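Local atomic coordinates of high-potential iron-sulfur protein (Rhodoferax fermentans, PDB entry 1HLQ), a protein that carries electrons in anaerobic and photosynthetic electron transport of purple bacteria through a high-potential [4Fe-4S] cluster. Residues P3-Y17 / L56-A70. Numbering follows the deposited sequence.
Sequences PLVAETDANAKSLGY and LFAGKEVVAKGWCSA. With SF4 (iron/sulfur cluster), chain G.
Tyr17 and Phe57 form one wall of the [4Fe-4S] pocket of this HiPIP, their rings oblique to each other with planes at 53°, and each reaches cluster sulfur S2 (Tyr17 CD1 at 3.8 Å, Phe57 CE1 at 3.7 Å). Cys68 SG binds iron FE4 at 2.3 Å. With CG anti to the backbone N (chi1 173°), the Tyr17 ring extends past Val62 CG1, and its OH accepts an almost straight hydrogen bond from Val63 N (3.1 Å). A phenylalanine in place of Tyr17 would probably leave Val63 N without this acceptor and the ring without its polar tether. The Val5 side chain crosses that of Phe57 at about a right angle, Val5 CG2 3.6 Å from Phe57 CB; Leu15 CD1 packs against Phe57 CZ, and the Asn11 amide stands steeply to the ring, OD1 at its edge. Farther out, the extended Lys60 chain carries NZ to Asp9 OD1 in a 2.8 Å salt bridge; Ala6 N meets that oxygen from the opposite face of the carboxylate. A single bridge pairs Leu4 with Glu61: Glu61 N donates to Pro3 O and Val5 N to Glu61 O (2.8 Å). Beyond helix 10-14, closed by a Schellman motif at Gly16, Leu15 O accepts from Ser69 N; strand 62-63 pairs antiparallel with strand 51-52, and Ala72 of the second subunit packs on Leu15.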
loop_
_atom_site.group_PDB
_atom_site.type_symbol
_atom_site.label_atom_id
_atom_site.label_comp_id
_atom_site.label_asym_id
_atom_site.label_seq_id
_atom_site.Cartn_x
_atom_site.Cartn_y
_atom_site.Cartn_z
ATOM N N PRO A 3 2.258 17.455 -0.845
ATOM C CA PRO A 3 2.622 17.276 -2.226
ATOM C C PRO A 3 1.735 16.215 -2.875
ATOM O O PRO A 3 1.453 15.163 -2.301
ATOM C CB PRO A 3 4.059 16.767 -2.195
ATOM C CG PRO A 3 4.571 17.357 -0.923
ATOM C CD PRO A 3 3.426 17.212 0.043
ATOM N N LEU A 4 1.369 16.475 -4.128
ATOM C CA LEU A 4 0.594 15.478 -4.856
ATOM C C LEU A 4 1.467 14.321 -5.298
ATOM O O LEU A 4 2.648 14.439 -5.636
ATOM C CB LEU A 4 -0.029 16.103 -6.117
ATOM C CG LEU A 4 -1.130 17.143 -5.873
ATOM C CD1 LEU A 4 -1.426 17.857 -7.179
ATOM C CD2 LEU A 4 -2.370 16.517 -5.276
ATOM N N VAL A 5 0.858 13.129 -5.291
ATOM C CA VAL A 5 1.519 11.954 -5.846
ATOM C C VAL A 5 1.949 12.239 -7.276
ATOM O O VAL A 5 1.193 12.856 -8.045
ATOM C CB VAL A 5 0.534 10.761 -5.819
ATOM C CG1 VAL A 5 1.048 9.571 -6.610
ATOM C CG2 VAL A 5 0.199 10.370 -4.384
ATOM N N ALA A 6 3.146 11.864 -7.677
ATOM C CA ALA A 6 3.618 11.943 -9.055
ATOM C C ALA A 6 3.342 10.590 -9.713
ATOM O O ALA A 6 3.577 9.542 -9.110
ATOM C CB ALA A 6 5.092 12.284 -9.148
ATOM N N GLU A 7 2.917 10.590 -10.967
ATOM C CA GLU A 7 2.645 9.361 -11.694
ATOM C C GLU A 7 3.890 8.523 -11.890
ATOM O O GLU A 7 3.780 7.322 -12.146
ATOM C CB GLU A 7 1.955 9.664 -13.031
ATOM C CG GLU A 7 0.569 10.232 -12.836
ATOM C CD GLU A 7 -0.155 10.636 -14.099
ATOM O OE1 GLU A 7 -1.183 11.317 -13.900
ATOM O OE2 GLU A 7 0.327 10.288 -15.201
ATOM N N THR A 8 5.078 9.108 -11.805
ATOM C CA THR A 8 6.335 8.397 -11.903
ATOM C C THR A 8 6.814 7.872 -10.553
ATOM O O THR A 8 7.855 7.213 -10.509
ATOM C CB THR A 8 7.403 9.347 -12.490
ATOM O OG1 THR A 8 7.370 10.561 -11.740
ATOM C CG2 THR A 8 7.143 9.569 -13.974
ATOM N N ASP A 9 6.148 8.181 -9.452
ATOM C CA ASP A 9 6.525 7.636 -8.144
ATOM C C ASP A 9 6.395 6.115 -8.211
ATOM O O ASP A 9 5.490 5.580 -8.848
ATOM C CB ASP A 9 5.674 8.173 -7.011
ATOM C CG ASP A 9 5.883 9.629 -6.638
ATOM O OD1 ASP A 9 5.034 10.221 -5.933
ATOM O OD2 ASP A 9 6.939 10.184 -7.059
ATOM N N ALA A 10 7.294 5.389 -7.547
ATOM C CA ALA A 10 7.293 3.937 -7.639
ATOM C C ALA A 10 5.980 3.308 -7.182
ATOM O O ALA A 10 5.472 2.410 -7.875
ATOM C CB ALA A 10 8.432 3.337 -6.814
ATOM N N ASN A 11 5.443 3.776 -6.067
ATOM C CA ASN A 11 4.195 3.200 -5.578
ATOM C C ASN A 11 3.037 3.542 -6.505
ATOM O O ASN A 11 2.126 2.732 -6.675
ATOM C CB ASN A 11 3.933 3.545 -4.129
ATOM C CG ASN A 11 3.883 4.997 -3.752
ATOM O OD1 ASN A 11 3.997 5.883 -4.606
ATOM N ND2 ASN A 11 3.744 5.264 -2.459
ATOM N N ALA A 12 3.093 4.715 -7.123
ATOM C CA ALA A 12 2.060 5.099 -8.087
ATOM C C ALA A 12 2.127 4.188 -9.307
ATOM O O ALA A 12 1.111 3.634 -9.762
ATOM C CB ALA A 12 2.273 6.555 -8.483
ATOM N N LYS A 13 3.317 3.978 -9.872
ATOM C CA LYS A 13 3.479 3.128 -11.041
ATOM C C LYS A 13 3.011 1.695 -10.753
ATOM O O LYS A 13 2.367 1.030 -11.571
ATOM C CB LYS A 13 4.920 3.093 -11.552
ATOM C CG LYS A 13 5.388 4.407 -12.169
ATOM C CD LYS A 13 6.775 4.198 -12.777
ATOM C CE LYS A 13 7.240 5.398 -13.574
ATOM N NZ LYS A 13 8.696 5.324 -13.890
ATOM N N SER A 14 3.268 1.197 -9.549
ATOM C CA SER A 14 2.849 -0.156 -9.170
ATOM C C SER A 14 1.332 -0.309 -9.214
ATOM O O SER A 14 0.856 -1.424 -9.456
ATOM C CB SER A 14 3.407 -0.463 -7.783
ATOM O OG SER A 14 3.193 -1.822 -7.435
ATOM N N LEU A 15 0.597 0.763 -8.958
ATOM C CA LEU A 15 -0.853 0.735 -8.945
ATOM C C LEU A 15 -1.492 1.384 -10.160
ATOM O O LEU A 15 -2.711 1.596 -10.209
ATOM C CB LEU A 15 -1.370 1.427 -7.676
ATOM C CG LEU A 15 -1.084 0.700 -6.358
ATOM C CD1 LEU A 15 -1.338 1.581 -5.161
ATOM C CD2 LEU A 15 -1.946 -0.556 -6.278
ATOM N N GLY A 16 -0.701 1.743 -11.169
ATOM C CA GLY A 16 -1.227 2.412 -12.355
ATOM C C GLY A 16 -1.921 3.722 -12.026
ATOM O O GLY A 16 -2.878 4.118 -12.691
ATOM N N TYR A 17 -1.476 4.424 -10.976
ATOM C CA TYR A 17 -2.132 5.662 -10.594
ATOM C C TYR A 17 -2.012 6.736 -11.670
ATOM O O TYR A 17 -0.952 6.978 -12.237
ATOM C CB TYR A 17 -1.502 6.220 -9.302
ATOM C CG TYR A 17 -2.022 7.597 -8.941
ATOM C CD1 TYR A 17 -3.202 7.794 -8.247
ATOM C CD2 TYR A 17 -1.287 8.731 -9.288
ATOM C CE1 TYR A 17 -3.673 9.068 -7.979
ATOM C CE2 TYR A 17 -1.735 10.009 -9.020
ATOM C CZ TYR A 17 -2.919 10.172 -8.334
ATOM O OH TYR A 17 -3.394 11.432 -8.036
ATOM N N LEU A 56 -2.847 4.456 0.644
ATOM C CA LEU A 56 -1.833 3.802 -0.129
ATOM C C LEU A 56 -0.683 4.734 -0.490
ATOM O O LEU A 56 0.266 4.238 -1.075
ATOM C CB LEU A 56 -2.418 3.199 -1.424
ATOM C CG LEU A 56 -3.585 2.232 -1.130
ATOM C CD1 LEU A 56 -4.147 1.668 -2.427
ATOM C CD2 LEU A 56 -3.166 1.113 -0.193
ATOM N N PHE A 57 -0.877 6.039 -0.261
ATOM C CA PHE A 57 0.122 7.032 -0.663
ATOM C C PHE A 57 0.525 7.945 0.485
ATOM O O PHE A 57 0.070 9.068 0.674
ATOM C CB PHE A 57 -0.445 7.857 -1.847
ATOM C CG PHE A 57 -0.588 7.009 -3.085
ATOM C CD1 PHE A 57 -1.833 6.500 -3.467
ATOM C CD2 PHE A 57 0.514 6.679 -3.851
ATOM C CE1 PHE A 57 -1.919 5.682 -4.578
ATOM C CE2 PHE A 57 0.436 5.886 -4.976
ATOM C CZ PHE A 57 -0.816 5.374 -5.337
ATOM N N ALA A 58 1.455 7.459 1.306
ATOM C CA ALA A 58 1.955 8.175 2.464
ATOM C C ALA A 58 2.696 9.457 2.096
ATOM O O ALA A 58 3.405 9.534 1.109
ATOM C CB ALA A 58 2.908 7.280 3.258
ATOM N N GLY A 59 2.448 10.476 2.896
ATOM C CA GLY A 59 3.085 11.769 2.850
ATOM C C GLY A 59 2.636 12.708 1.759
ATOM O O GLY A 59 3.111 13.820 1.614
ATOM N N LYS A 60 1.667 12.233 0.982
ATOM C CA LYS A 60 1.192 12.934 -0.204
ATOM C C LYS A 60 -0.326 12.970 -0.269
ATOM O O LYS A 60 -1.027 12.588 0.657
ATOM C CB LYS A 60 1.781 12.241 -1.435
ATOM C CG LYS A 60 3.286 12.232 -1.533
ATOM C CD LYS A 60 3.900 12.031 -2.884
ATOM C CE LYS A 60 5.418 11.991 -2.835
ATOM N NZ LYS A 60 6.050 12.079 -4.174
ATOM N N GLU A 61 -0.824 13.559 -1.351
ATOM C CA GLU A 61 -2.251 13.624 -1.613
ATOM C C GLU A 61 -2.479 13.175 -3.059
ATOM O O GLU A 61 -1.587 13.276 -3.898
ATOM C CB GLU A 61 -2.835 15.026 -1.410
ATOM C CG GLU A 61 -2.940 15.363 0.075
ATOM C CD GLU A 61 -3.571 16.676 0.426
ATOM O OE1 GLU A 61 -3.845 16.862 1.631
ATOM O OE2 GLU A 61 -3.770 17.531 -0.448
ATOM N N VAL A 62 -3.679 12.632 -3.283
ATOM C CA VAL A 62 -4.079 12.235 -4.629
ATOM C C VAL A 62 -5.100 13.239 -5.157
ATOM O O VAL A 62 -5.705 13.970 -4.365
ATOM C CB VAL A 62 -4.672 10.813 -4.665
ATOM C CG1 VAL A 62 -3.596 9.787 -4.299
ATOM C CG2 VAL A 62 -5.894 10.664 -3.765
ATOM N N VAL A 63 -5.282 13.288 -6.460
ATOM C CA VAL A 63 -6.260 14.185 -7.085
ATOM C C VAL A 63 -7.591 13.449 -7.115
ATOM O O VAL A 63 -7.661 12.278 -7.533
ATOM C CB VAL A 63 -5.800 14.597 -8.484
ATOM C CG1 VAL A 63 -6.836 15.448 -9.203
ATOM C CG2 VAL A 63 -4.502 15.389 -8.343
ATOM N N ALA A 64 -8.687 14.110 -6.736
ATOM C CA ALA A 64 -10.000 13.492 -6.626
ATOM C C ALA A 64 -10.524 12.910 -7.928
ATOM O O ALA A 64 -11.259 11.901 -7.937
ATOM C CB ALA A 64 -10.972 14.492 -6.037
ATOM N N LYS A 65 -10.115 13.493 -9.031
ATOM C CA LYS A 65 -10.390 13.114 -10.393
ATOM C C LYS A 65 -9.582 11.899 -10.831
ATOM O O LYS A 65 -9.766 11.368 -11.925
ATOM C CB LYS A 65 -9.893 14.225 -11.354
ATOM C CG LYS A 65 -10.779 15.432 -11.500
ATOM C CD LYS A 65 -10.175 16.479 -12.421
ATOM C CE LYS A 65 -9.931 15.953 -13.822
ATOM N NZ LYS A 65 -9.841 17.087 -14.781
ATOM N N GLY A 66 -8.601 11.499 -10.017
ATOM C CA GLY A 66 -7.659 10.454 -10.304
ATOM C C GLY A 66 -8.174 9.033 -10.150
ATOM O O GLY A 66 -9.355 8.801 -9.937
ATOM N N TRP A 67 -7.273 8.063 -10.264
ATOM C CA TRP A 67 -7.622 6.651 -10.208
ATOM C C TRP A 67 -6.364 5.812 -10.025
ATOM O O TRP A 67 -5.283 6.169 -10.464
ATOM C CB TRP A 67 -8.248 6.248 -11.564
ATOM C CG TRP A 67 -8.697 4.822 -11.657
ATOM C CD1 TRP A 67 -9.921 4.332 -11.318
ATOM C CD2 TRP A 67 -7.942 3.705 -12.125
ATOM N NE1 TRP A 67 -9.985 2.969 -11.523
ATOM C CE2 TRP A 67 -8.773 2.561 -12.026
ATOM C CE3 TRP A 67 -6.643 3.539 -12.619
ATOM C CZ2 TRP A 67 -8.344 1.288 -12.395
ATOM C CZ3 TRP A 67 -6.217 2.272 -12.978
ATOM C CH2 TRP A 67 -7.068 1.170 -12.874
ATOM N N CYS A 68 -6.553 4.667 -9.379
ATOM C CA CYS A 68 -5.497 3.662 -9.322
ATOM C C CYS A 68 -6.181 2.294 -9.315
ATOM O O CYS A 68 -7.400 2.189 -9.173
ATOM C CB CYS A 68 -4.493 3.812 -8.200
ATOM S SG CYS A 68 -5.017 3.024 -6.660
ATOM N N SER A 69 -5.364 1.259 -9.504
ATOM C CA SER A 69 -5.896 -0.096 -9.661
ATOM C C SER A 69 -6.586 -0.619 -8.426
ATOM O O SER A 69 -7.348 -1.592 -8.529
ATOM C CB SER A 69 -4.678 -0.975 -10.007
ATOM O OG SER A 69 -5.016 -2.318 -10.249
ATOM N N ALA A 70 -6.358 -0.054 -7.252
ATOM C CA ALA A 70 -7.012 -0.421 -6.024
ATOM C C ALA A 70 -8.377 0.224 -5.851
ATOM O O ALA A 70 -8.992 0.065 -4.787
ATOM C CB ALA A 70 -6.128 -0.073 -4.822
HETATM FE FE1 SF4 G . -7.554 6.989 -5.588
HETATM FE FE2 SF4 G . -8.740 4.884 -4.288
HETATM FE FE3 SF4 G . -6.381 5.880 -3.422
HETATM FE FE4 SF4 G . -6.504 4.515 -5.751
HETATM S S1 SF4 G . -6.982 3.637 -3.673
HETATM S S2 SF4 G . -5.368 6.528 -5.430
HETATM S S3 SF4 G . -8.560 5.129 -6.584
HETATM S S4 SF4 G . -8.340 7.043 -3.418
HETATM O O HOH W 1 5.351 14.757 -4.710
HETATM O O HOH W 2 3.379 7.996 -1.317
#